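Local structure of uridylate-specific endoribonuclease nsp11 (Prrsv 16244b, 5EYI) at residues A[201-204]-A[209-212]; A[12-17]-A[159-164]; A[115-118]-A[122-125]; A[42-45]-A[50-53]. The protein probably cleaves viral RNA at uridylates as an endoribonuclease of the NendoU family, trimming 5'-polyuridine tracts and so helping the virus evade host double-stranded RNA sensors. The protein carries 1 engineered substitution. All blocks are in the same frame, centred on the assembly; numbering follows the deposited sequence.

In the fold
Contacts 1 and 3 both belong to the C-terminal NendoU domain and contact 4 to the N-terminal domain, while contact 2 joins the two. In contact 1 the chemistry is chiefly backbone pairing between two strands, one face of which packs on F222 of the third strand and other apolar groups. Contacts 3 and 4 each tie a loop to the regular element that follows it, through a carboxylate and a guanidinium respectively; their centres lie about 34 Å apart, and contact 3 is the more superficial. Contact 2 rests on a single side-chain bond but touches both neighbours: V162 meets V210 of contact 1, and F17, L15 and A12 pack on the 51-53 strand of contact 4.

Contact 1 of 4, residues A[201-204]-A[209-212]; sequences WKMM and EVRL
M203 and V210 face each other within a beta hairpin of the NendoU domain, strand 198-205 running antiparallel to strand 208-215. Four backbone bonds join the segments, two in the W201-L212 pair and two in the M203-V210 pair, and the tightest is V210 N to M203 O at 2.8 Å. The four side chains of these pairs share one face of the sheet. There M203 CG lies 4.0 Å from V210 CG2, the two side chains meeting at a slant. With chi1 at 60°, M203 CG sits between its own backbone N and carbonyl carbon; from there, with chi2 near anti, SD comes to 4.3 Å from L212 CB. F222 of strand 219-223 packs against M203, V210 and L212, so this face is continued by the third strand. At the W201 ring, L212 O lies near the ring plane at the edge, 3.8 Å from CD1, while Y191 meets the ring edge-to-face and K199 adds a cation-pi contact.

The other face carries K202, M204, E209 and R211. K202 and R211 come nearest at their CG atoms, 4.3 Å apart. Further along, K202 NZ stays 5.0 Å from E209 OE2, too far for direct contact, though the opposite charges would probably attract. E209 bends at chi2 (-76°), which folds its carboxylate back across M204; there the methyl CE of M204 lies 3.7 Å from E209 OE1.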
loop_
_atom_site.group_PDB
_atom_site.type_symbol
_atom_site.label_atom_id
_atom_site.label_comp_id
_atom_site.label_asym_id
_atom_site.label_seq_id
_atom_site.Cartn_x
_atom_site.Cartn_y
_atom_site.Cartn_z
ATOM N N TRP A 201 4.293 1.897 -0.808
ATOM C CA TRP A 201 5.595 2.367 -1.278
ATOM C C TRP A 201 5.431 3.636 -2.117
ATOM O O TRP A 201 4.488 3.735 -2.900
ATOM C CB TRP A 201 6.265 1.308 -2.142
ATOM C CG TRP A 201 6.548 -0.002 -1.487
ATOM C CD1 TRP A 201 5.802 -1.147 -1.572
ATOM C CD2 TRP A 201 7.686 -0.327 -0.686
ATOM N NE1 TRP A 201 6.402 -2.165 -0.862
ATOM C CE2 TRP A 201 7.564 -1.693 -0.314
ATOM C CE3 TRP A 201 8.802 0.402 -0.245
ATOM C CZ2 TRP A 201 8.511 -2.340 0.487
ATOM C CZ3 TRP A 201 9.745 -0.240 0.549
ATOM C CH2 TRP A 201 9.594 -1.599 0.907
ATOM N N LYS A 202 6.342 4.594 -1.968
ATOM C CA LYS A 202 6.396 5.756 -2.872
ATOM C C LYS A 202 7.508 5.551 -3.892
ATOM O O LYS A 202 8.625 5.199 -3.528
ATOM C CB LYS A 202 6.632 7.060 -2.107
ATOM C CG LYS A 202 5.388 7.642 -1.457
ATOM C CD LYS A 202 5.281 9.156 -1.672
ATOM C CE LYS A 202 6.304 9.931 -0.854
ATOM N NZ LYS A 202 6.273 11.389 -1.160
ATOM N N MET A 203 7.200 5.754 -5.167
ATOM C CA MET A 203 8.201 5.610 -6.225
ATOM C C MET A 203 7.769 6.384 -7.455
ATOM O O MET A 203 6.735 7.055 -7.454
ATOM C CB MET A 203 8.456 4.121 -6.548
ATOM C CG MET A 203 7.236 3.348 -7.023
ATOM S SD MET A 203 7.492 1.556 -7.051
ATOM C CE MET A 203 8.520 1.438 -8.500
ATOM N N MET A 204 8.589 6.326 -8.489
ATOM C CA MET A 204 8.271 6.956 -9.747
ATOM C C MET A 204 8.098 5.907 -10.837
ATOM O O MET A 204 8.800 4.884 -10.854
ATOM C CB MET A 204 9.341 7.983 -10.115
ATOM C CG MET A 204 9.174 9.306 -9.375
ATOM S SD MET A 204 10.365 10.507 -9.968
ATOM C CE MET A 204 9.444 12.035 -9.819
ATOM N N GLU A 209 5.285 10.632 -9.873
ATOM C CA GLU A 209 5.164 10.154 -8.491
ATOM C C GLU A 209 3.924 9.296 -8.346
ATOM O O GLU A 209 2.821 9.737 -8.643
ATOM C CB GLU A 209 5.089 11.325 -7.504
ATOM C CG GLU A 209 6.405 12.069 -7.317
ATOM C CD GLU A 209 7.420 11.332 -6.451
ATOM O OE1 GLU A 209 8.526 11.892 -6.271
ATOM O OE2 GLU A 209 7.138 10.208 -5.948
ATOM N N VAL A 210 4.117 8.057 -7.918
ATOM C CA VAL A 210 3.020 7.114 -7.727
ATOM C C VAL A 210 3.201 6.436 -6.392
ATOM O O VAL A 210 4.253 6.569 -5.761
ATOM C CB VAL A 210 2.978 6.044 -8.847
ATOM C CG1 VAL A 210 2.775 6.699 -10.211
ATOM C CG2 VAL A 210 4.242 5.174 -8.863
ATOM N N ARG A 211 2.180 5.691 -5.988
ATOM C CA ARG A 211 2.251 4.825 -4.829
ATOM C C ARG A 211 1.934 3.395 -5.245
ATOM O O ARG A 211 1.031 3.169 -6.040
ATOM C CB ARG A 211 1.280 5.299 -3.744
ATOM C CG ARG A 211 1.607 6.687 -3.202
ATOM C CD ARG A 211 0.610 7.163 -2.153
ATOM N NE ARG A 211 0.769 8.591 -1.862
ATOM C CZ ARG A 211 0.263 9.600 -2.580
ATOM N NH1 ARG A 211 -0.466 9.384 -3.675
ATOM N NH2 ARG A 211 0.493 10.856 -2.195
ATOM N N LEU A 212 2.692 2.438 -4.724
ATOM C CA LEU A 212 2.439 1.022 -4.962
ATOM C C LEU A 212 1.910 0.472 -3.669
ATOM O O LEU A 212 2.594 0.504 -2.652
ATOM C CB LEU A 212 3.717 0.282 -5.373
ATOM C CG LEU A 212 3.604 -1.226 -5.645
ATOM C CD1 LEU A 212 2.646 -1.538 -6.791
ATOM C CD2 LEU A 212 4.976 -1.809 -5.921
#

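Contact 2 of 4, residues A[12-17]-A[159-164]; sequences AHNLGF and KESVAV
N14 and S161 make the whole direct contact between these segments, through one side-chain hydrogen bond: N14 ND2 donates to S161 OG over 3.2 Å. The hydroxyl oxygen lies in the plane of the N14 amide, although the bond is bent, with 145° at the hydrogen. Both side chains leave the backbone toward the opposite segment. D206 serves both ends of the link as well, its main-chain O accepting from N14 ND2 and its carboxylate OD2 bonding S161 OG, so the three residues form a small polar cluster.

Backbone bonds shape the segment that presents N14. Helix 9-14 ends in a Schellman motif, in which F17 N returns to A12 O at 3.0 Å and G16 N to H13 O at 2.8 Å, with G16 at positive phi. H13 ND1 adds a nearly straight bond to F17 O, 3.2 Å long, and the acceptor lies in the imidazole plane; Y18 stacks on this ring.

Apolar packing occupies the flanks, where L15 rests on F207 and V162 on T179. Together these features mark an interdomain junction: helix 9-14, closed at its C-terminal end by the Schellman motif, meets the approach to strand 163-169 of the NendoU domain.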
loop_
_atom_site.group_PDB
_atom_site.type_symbol
_atom_site.label_atom_id
_atom_site.label_comp_id
_atom_site.label_asym_id
_atom_site.label_seq_id
_atom_site.Cartn_x
_atom_site.Cartn_y
_atom_site.Cartn_z
ATOM N N ALA A 12 7.940 12.094 -21.263
ATOM C CA ALA A 12 8.254 13.519 -21.417
ATOM C C ALA A 12 7.194 14.390 -20.744
ATOM O O ALA A 12 7.546 15.341 -20.057
ATOM C CB ALA A 12 8.391 13.892 -22.890
ATOM N N HIS A 13 5.909 14.055 -20.931
ATOM C CA HIS A 13 4.816 14.823 -20.319
ATOM C C HIS A 13 4.982 14.882 -18.800
ATOM O O HIS A 13 4.886 15.956 -18.204
ATOM C CB HIS A 13 3.439 14.237 -20.631
ATOM C CG HIS A 13 3.071 14.235 -22.078
ATOM N ND1 HIS A 13 3.708 15.010 -23.022
ATOM C CD2 HIS A 13 2.103 13.562 -22.741
ATOM C CE1 HIS A 13 3.165 14.793 -24.206
ATOM N NE2 HIS A 13 2.181 13.929 -24.060
ATOM N N ASN A 14 5.295 13.743 -18.190
ATOM C CA ASN A 14 5.503 13.680 -16.738
ATOM C C ASN A 14 6.647 14.565 -16.240
ATOM O O ASN A 14 6.661 14.930 -15.072
ATOM C CB ASN A 14 5.712 12.226 -16.283
ATOM C CG ASN A 14 4.482 11.352 -16.522
ATOM O OD1 ASN A 14 3.371 11.848 -16.645
ATOM N ND2 ASN A 14 4.681 10.053 -16.599
ATOM N N LEU A 15 7.610 14.880 -17.113
ATOM C CA LEU A 15 8.681 15.850 -16.813
ATOM C C LEU A 15 8.362 17.304 -17.239
ATOM O O LEU A 15 9.189 18.190 -17.062
ATOM C CB LEU A 15 9.998 15.395 -17.462
ATOM C CG LEU A 15 10.617 14.118 -16.897
ATOM C CD1 LEU A 15 11.701 13.587 -17.817
ATOM C CD2 LEU A 15 11.173 14.366 -15.506
ATOM N N GLY A 16 7.172 17.541 -17.780
ATOM C CA GLY A 16 6.733 18.873 -18.182
ATOM C C GLY A 16 7.082 19.282 -19.606
ATOM O O GLY A 16 7.075 20.481 -19.917
ATOM N N PHE A 17 7.351 18.311 -20.479
ATOM C CA PHE A 17 7.712 18.594 -21.863
ATOM C C PHE A 17 6.652 18.022 -22.794
ATOM O O PHE A 17 6.340 16.815 -22.740
ATOM C CB PHE A 17 9.095 18.027 -22.179
ATOM C CG PHE A 17 10.195 18.656 -21.387
ATOM C CD1 PHE A 17 10.473 18.225 -20.094
ATOM C CD2 PHE A 17 10.943 19.704 -21.916
ATOM C CE1 PHE A 17 11.480 18.818 -19.351
ATOM C CE2 PHE A 17 11.964 20.294 -21.177
ATOM C CZ PHE A 17 12.230 19.849 -19.895
ATOM N N LYS A 159 -3.463 5.150 -22.975
ATOM C CA LYS A 159 -2.016 5.255 -23.138
ATOM C C LYS A 159 -1.459 6.155 -22.054
ATOM O O LYS A 159 -1.109 7.307 -22.296
ATOM C CB LYS A 159 -1.666 5.768 -24.532
ATOM C CG LYS A 159 -2.055 4.801 -25.640
ATOM C CD LYS A 159 -1.992 5.500 -26.981
ATOM C CE LYS A 159 -2.273 4.553 -28.129
ATOM N NZ LYS A 159 -1.954 5.227 -29.422
ATOM N N GLU A 160 -1.386 5.600 -20.853
ATOM C CA GLU A 160 -1.047 6.333 -19.644
ATOM C C GLU A 160 -0.016 5.525 -18.878
ATOM O O GLU A 160 0.164 4.330 -19.148
ATOM C CB GLU A 160 -2.292 6.485 -18.769
ATOM C CG GLU A 160 -3.444 7.243 -19.400
ATOM C CD GLU A 160 -3.183 8.734 -19.549
ATOM O OE1 GLU A 160 -2.423 9.322 -18.744
ATOM O OE2 GLU A 160 -3.764 9.338 -20.471
ATOM N N SER A 161 0.633 6.165 -17.912
ATOM C CA SER A 161 1.573 5.483 -17.015
ATOM C C SER A 161 0.813 4.533 -16.065
ATOM O O SER A 161 1.137 3.341 -15.967
ATOM C CB SER A 161 2.398 6.507 -16.232
ATOM O OG SER A 161 3.270 7.230 -17.096
ATOM N N VAL A 162 -0.204 5.074 -15.397
ATOM C CA VAL A 162 -1.194 4.283 -14.676
ATOM C C VAL A 162 -2.532 4.465 -15.377
ATOM O O VAL A 162 -3.130 5.535 -15.321
ATOM C CB VAL A 162 -1.302 4.696 -13.205
ATOM C CG1 VAL A 162 -2.238 3.756 -12.472
ATOM C CG2 VAL A 162 0.073 4.688 -12.554
ATOM N N ALA A 163 -2.969 3.425 -16.074
ATOM C CA ALA A 163 -4.200 3.461 -16.839
ATOM C C ALA A 163 -5.343 3.043 -15.933
ATOM O O ALA A 163 -5.146 2.224 -15.033
ATOM C CB ALA A 163 -4.108 2.514 -18.023
ATOM N N VAL A 164 -6.528 3.599 -16.180
ATOM C CA VAL A 164 -7.738 3.231 -15.446
ATOM C C VAL A 164 -8.722 2.579 -16.418
ATOM O O VAL A 164 -9.011 3.124 -17.481
ATOM C CB VAL A 164 -8.364 4.449 -14.752
ATOM C CG1 VAL A 164 -9.685 4.079 -14.091
ATOM C CG2 VAL A 164 -7.380 5.005 -13.721
#

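Contact 3 of 4, residues A[115-118]-A[122-125]; sequences REYL and EREV
E122 OE1 takes the backbone N-H of L118 in a 2.9 Å hydrogen bond, nearly straight and met almost along the C-O axis of the carboxylate. The same oxygen forms a salt bridge with R109, and E122 OE2 accepts from the backbone N of L185, so both oxygens of this buried acid are engaged and its rotation is fixed. The charge of R109 would be expected to favour the ionised form. The side chain reaches back to the loop because CG stands anti to the backbone N (chi1 -169°) and the chain continues extended; on its way CG passes the edge of the Y117 ring, 3.9 Å from CD1.

Y117 lays one ring face over the first turn of helix 120-128, at R123. R123 CA sits almost above the ring centre, 3.8 Å from the centroid and 11° off the normal, a CH-pi contact. R123 then bends at chi3, bringing its guanidinium to the CD2-CE2 side of the ring, with NH2 3.6 Å from Y117 CD2. The two planes are 64° apart, and it is CD2 that lies over the face of the guanidinium, so the groups are far from a parallel stack. At the far end of the tyrosine, a water bonded to Y117 OH at 2.9 Å donates to R123 O.

D119 accepts the backbone N-H of E122 near the start of the helix. The whole is a loop-to-helix junction of the NendoU domain, leading into helix 120-128, which precedes the predicted active-site residue H131.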
loop_
_atom_site.group_PDB
_atom_site.type_symbol
_atom_site.label_atom_id
_atom_site.label_comp_id
_atom_site.label_asym_id
_atom_site.label_seq_id
_atom_site.Cartn_x
_atom_site.Cartn_y
_atom_site.Cartn_z
ATOM N N ARG A 115 0.126 -7.786 -25.375
ATOM C CA ARG A 115 -0.286 -8.239 -24.042
ATOM C C ARG A 115 0.421 -9.515 -23.596
ATOM O O ARG A 115 -0.105 -10.269 -22.783
ATOM C CB ARG A 115 -1.795 -8.404 -24.019
ATOM C CG ARG A 115 -2.477 -7.170 -24.578
ATOM C CD ARG A 115 -3.928 -7.103 -24.218
ATOM N NE ARG A 115 -4.529 -5.892 -24.753
ATOM C CZ ARG A 115 -5.726 -5.430 -24.415
ATOM N NH1 ARG A 115 -6.484 -6.066 -23.514
ATOM N NH2 ARG A 115 -6.174 -4.316 -24.979
ATOM N N GLU A 116 1.637 -9.715 -24.099
ATOM C CA GLU A 116 2.454 -10.867 -23.770
ATOM C C GLU A 116 3.442 -10.502 -22.675
ATOM O O GLU A 116 3.832 -9.343 -22.527
ATOM C CB GLU A 116 3.235 -11.334 -25.008
ATOM C CG GLU A 116 2.390 -11.589 -26.253
ATOM C CD GLU A 116 1.327 -12.661 -26.049
ATOM O OE1 GLU A 116 1.616 -13.699 -25.411
ATOM O OE2 GLU A 116 0.189 -12.467 -26.534
ATOM N N TYR A 117 3.849 -11.511 -21.920
ATOM C CA TYR A 117 4.970 -11.403 -21.003
ATOM C C TYR A 117 6.239 -11.125 -21.802
ATOM O O TYR A 117 6.372 -11.586 -22.928
ATOM C CB TYR A 117 5.142 -12.700 -20.216
ATOM C CG TYR A 117 4.017 -12.990 -19.246
ATOM C CD1 TYR A 117 3.822 -12.198 -18.117
ATOM C CD2 TYR A 117 3.151 -14.062 -19.454
ATOM C CE1 TYR A 117 2.796 -12.466 -17.220
ATOM C CE2 TYR A 117 2.124 -14.340 -18.563
ATOM C CZ TYR A 117 1.951 -13.546 -17.449
ATOM O OH TYR A 117 0.931 -13.819 -16.574
ATOM N N LEU A 118 7.150 -10.342 -21.246
ATOM C CA LEU A 118 8.400 -10.059 -21.947
ATOM C C LEU A 118 9.352 -11.240 -21.874
ATOM O O LEU A 118 10.179 -11.403 -22.758
ATOM C CB LEU A 118 9.079 -8.796 -21.411
ATOM C CG LEU A 118 8.281 -7.491 -21.545
ATOM C CD1 LEU A 118 9.144 -6.315 -21.117
ATOM C CD2 LEU A 118 7.769 -7.276 -22.957
ATOM N N GLU A 122 9.143 -12.688 -15.948
ATOM C CA GLU A 122 7.924 -11.919 -15.707
ATOM C C GLU A 122 6.722 -12.831 -15.466
ATOM O O GLU A 122 5.941 -12.611 -14.534
ATOM C CB GLU A 122 7.636 -10.961 -16.868
ATOM C CG GLU A 122 6.534 -9.971 -16.533
ATOM C CD GLU A 122 6.348 -8.891 -17.577
ATOM O OE1 GLU A 122 6.247 -9.210 -18.781
ATOM O OE2 GLU A 122 6.267 -7.709 -17.177
ATOM N N ARG A 123 6.582 -13.846 -16.313
ATOM C CA ARG A 123 5.570 -14.898 -16.135
ATOM C C ARG A 123 5.602 -15.458 -14.718
ATOM O O ARG A 123 4.562 -15.604 -14.071
ATOM C CB ARG A 123 5.812 -16.010 -17.161
ATOM C CG ARG A 123 4.817 -17.153 -17.158
ATOM C CD ARG A 123 5.096 -18.113 -18.306
ATOM N NE ARG A 123 4.636 -17.625 -19.613
ATOM C CZ ARG A 123 3.372 -17.644 -20.060
ATOM N NH1 ARG A 123 2.358 -18.111 -19.310
ATOM N NH2 ARG A 123 3.107 -17.182 -21.287
ATOM N N GLU A 124 6.812 -15.737 -14.240
ATOM C CA GLU A 124 7.040 -16.280 -12.901
ATOM C C GLU A 124 6.614 -15.305 -11.798
ATOM O O GLU A 124 5.946 -15.718 -10.833
ATOM C CB GLU A 124 8.513 -16.699 -12.741
ATOM C CG GLU A 124 8.959 -17.024 -11.321
ATOM C CD GLU A 124 10.222 -17.886 -11.278
ATOM O OE1 GLU A 124 11.325 -17.359 -11.572
ATOM N N VAL A 125 6.974 -14.024 -11.946
ATOM C CA VAL A 125 6.552 -13.001 -10.969
ATOM C C VAL A 125 5.026 -12.861 -10.967
ATOM O O VAL A 125 4.414 -12.762 -9.908
ATOM C CB VAL A 125 7.247 -11.634 -11.201
ATOM C CG1 VAL A 125 6.673 -10.559 -10.289
ATOM C CG2 VAL A 125 8.738 -11.756 -10.945
HETATM O O HOH W 1 1.913 -16.194 -15.247
#

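Contact 4 of 4, residues A[42-45]-A[50-53]; sequences TQNN and DRLV
N44 OD1 is gripped side-on by R51, which directs two nitrogens at this one oxygen: NH2 at 2.7 Å and NE at 2.9 Å. Both bonds are bent at the hydrogen, 145° and 142° respectively, as expected when neighbouring N-H groups converge on a single acceptor. NE approaches in the carbonyl plane of N44 and NH2 is slightly tilted from it; the amide and guanidinium are thus nearly coplanar. The remaining nitrogen, NH1, bonds W48 O in the intervening loop, which helps to fix the rotation of the guanidinium.

One face of that group is covered by N45 O, 3.2 Å above the plane and displaced toward the rim. This carbonyl also lies 3.4 Å from R51 CD. F92 of strand 85-93 makes a cation-pi contact with R51. The arginine reaches the loop from strand 51-55 because its chain is extended from CG to NE.

N44 presents its amide from the centre of an inverse gamma turn, whose N45 N to Q43 O bond is weak. Next to the polar grip lies V53, whose CG2 is 3.9 Å from both N44 OD1 and N44 CA, and whose CG1 approaches the T42 carbonyl carbon. I59 packs on both N44 and V53. An arginine thus braces the connection between two parallel strands, 39-41 and 51-55, in the mixed sheet of the N-terminal domain.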
loop_
_atom_site.group_PDB
_atom_site.type_symbol
_atom_site.label_atom_id
_atom_site.label_comp_id
_atom_site.label_asym_id
_atom_site.label_seq_id
_atom_site.Cartn_x
_atom_site.Cartn_y
_atom_site.Cartn_z
ATOM N N THR A 42 15.772 15.381 -29.864
ATOM C CA THR A 42 17.023 14.617 -29.974
ATOM C C THR A 42 18.210 15.510 -30.339
ATOM O O THR A 42 19.326 15.009 -30.481
ATOM C CB THR A 42 16.924 13.437 -30.964
ATOM O OG1 THR A 42 16.686 13.924 -32.283
ATOM C CG2 THR A 42 15.807 12.511 -30.570
ATOM N N GLN A 43 17.978 16.823 -30.457
ATOM C CA GLN A 43 19.036 17.787 -30.759
ATOM C C GLN A 43 19.432 18.537 -29.499
ATOM O O GLN A 43 18.607 19.253 -28.912
ATOM C CB GLN A 43 18.545 18.774 -31.797
ATOM C CG GLN A 43 18.148 18.115 -33.107
ATOM C CD GLN A 43 17.421 19.064 -34.033
ATOM O OE1 GLN A 43 17.531 20.282 -33.898
ATOM N NE2 GLN A 43 16.675 18.513 -34.981
ATOM N N ASN A 44 20.683 18.380 -29.078
ATOM C CA ASN A 44 21.188 19.094 -27.911
ATOM C C ASN A 44 21.565 20.542 -28.270
ATOM O O ASN A 44 22.742 20.922 -28.283
ATOM C CB ASN A 44 22.365 18.340 -27.282
ATOM C CG ASN A 44 22.846 18.976 -25.991
ATOM O OD1 ASN A 44 22.132 19.767 -25.358
ATOM N ND2 ASN A 44 24.070 18.641 -25.592
ATOM N N ASN A 45 20.545 21.351 -28.523
ATOM C CA ASN A 45 20.733 22.700 -29.008
ATOM C C ASN A 45 20.763 23.683 -27.845
ATOM O O ASN A 45 19.741 23.937 -27.199
ATOM C CB ASN A 45 19.618 23.048 -29.984
ATOM C CG ASN A 45 19.933 24.268 -30.817
ATOM O OD1 ASN A 45 20.488 25.250 -30.323
ATOM N ND2 ASN A 45 19.578 24.214 -32.085
ATOM N N ASP A 50 15.639 25.364 -21.931
ATOM C CA ASP A 50 14.823 24.370 -21.236
ATOM C C ASP A 50 14.526 23.279 -22.246
ATOM O O ASP A 50 13.735 23.465 -23.167
ATOM C CB ASP A 50 13.562 25.015 -20.675
ATOM C CG ASP A 50 13.885 26.195 -19.775
ATOM O OD1 ASP A 50 14.382 25.968 -18.657
ATOM O OD2 ASP A 50 13.681 27.353 -20.197
ATOM N N ARG A 51 15.221 22.159 -22.113
ATOM C CA ARG A 51 15.107 21.091 -23.082
ATOM C C ARG A 51 15.346 19.739 -22.455
ATOM O O ARG A 51 16.131 19.606 -21.519
ATOM C CB ARG A 51 16.067 21.316 -24.261
ATOM C CG ARG A 51 17.536 21.349 -23.887
ATOM C CD ARG A 51 18.430 21.533 -25.109
ATOM N NE ARG A 51 19.840 21.393 -24.753
ATOM C CZ ARG A 51 20.568 22.283 -24.079
ATOM N NH1 ARG A 51 20.048 23.436 -23.653
ATOM N NH2 ARG A 51 21.848 22.018 -23.825
ATOM N N LEU A 52 14.652 18.743 -22.985
ATOM C CA LEU A 52 14.786 17.369 -22.542
ATOM C C LEU A 52 15.357 16.645 -23.739
ATOM O O LEU A 52 14.645 16.437 -24.719
ATOM C CB LEU A 52 13.422 16.796 -22.145
ATOM C CG LEU A 52 13.421 15.355 -21.630
ATOM C CD1 LEU A 52 14.240 15.247 -20.349
ATOM C CD2 LEU A 52 11.991 14.866 -21.426
ATOM N N VAL A 53 16.646 16.308 -23.686
ATOM C CA VAL A 53 17.310 15.715 -24.840
ATOM C C VAL A 53 17.266 14.201 -24.699
ATOM O O VAL A 53 17.712 13.667 -23.688
ATOM C CB VAL A 53 18.776 16.184 -25.008
ATOM C CG1 VAL A 53 19.399 15.530 -26.241
ATOM C CG2 VAL A 53 18.850 17.705 -25.137
#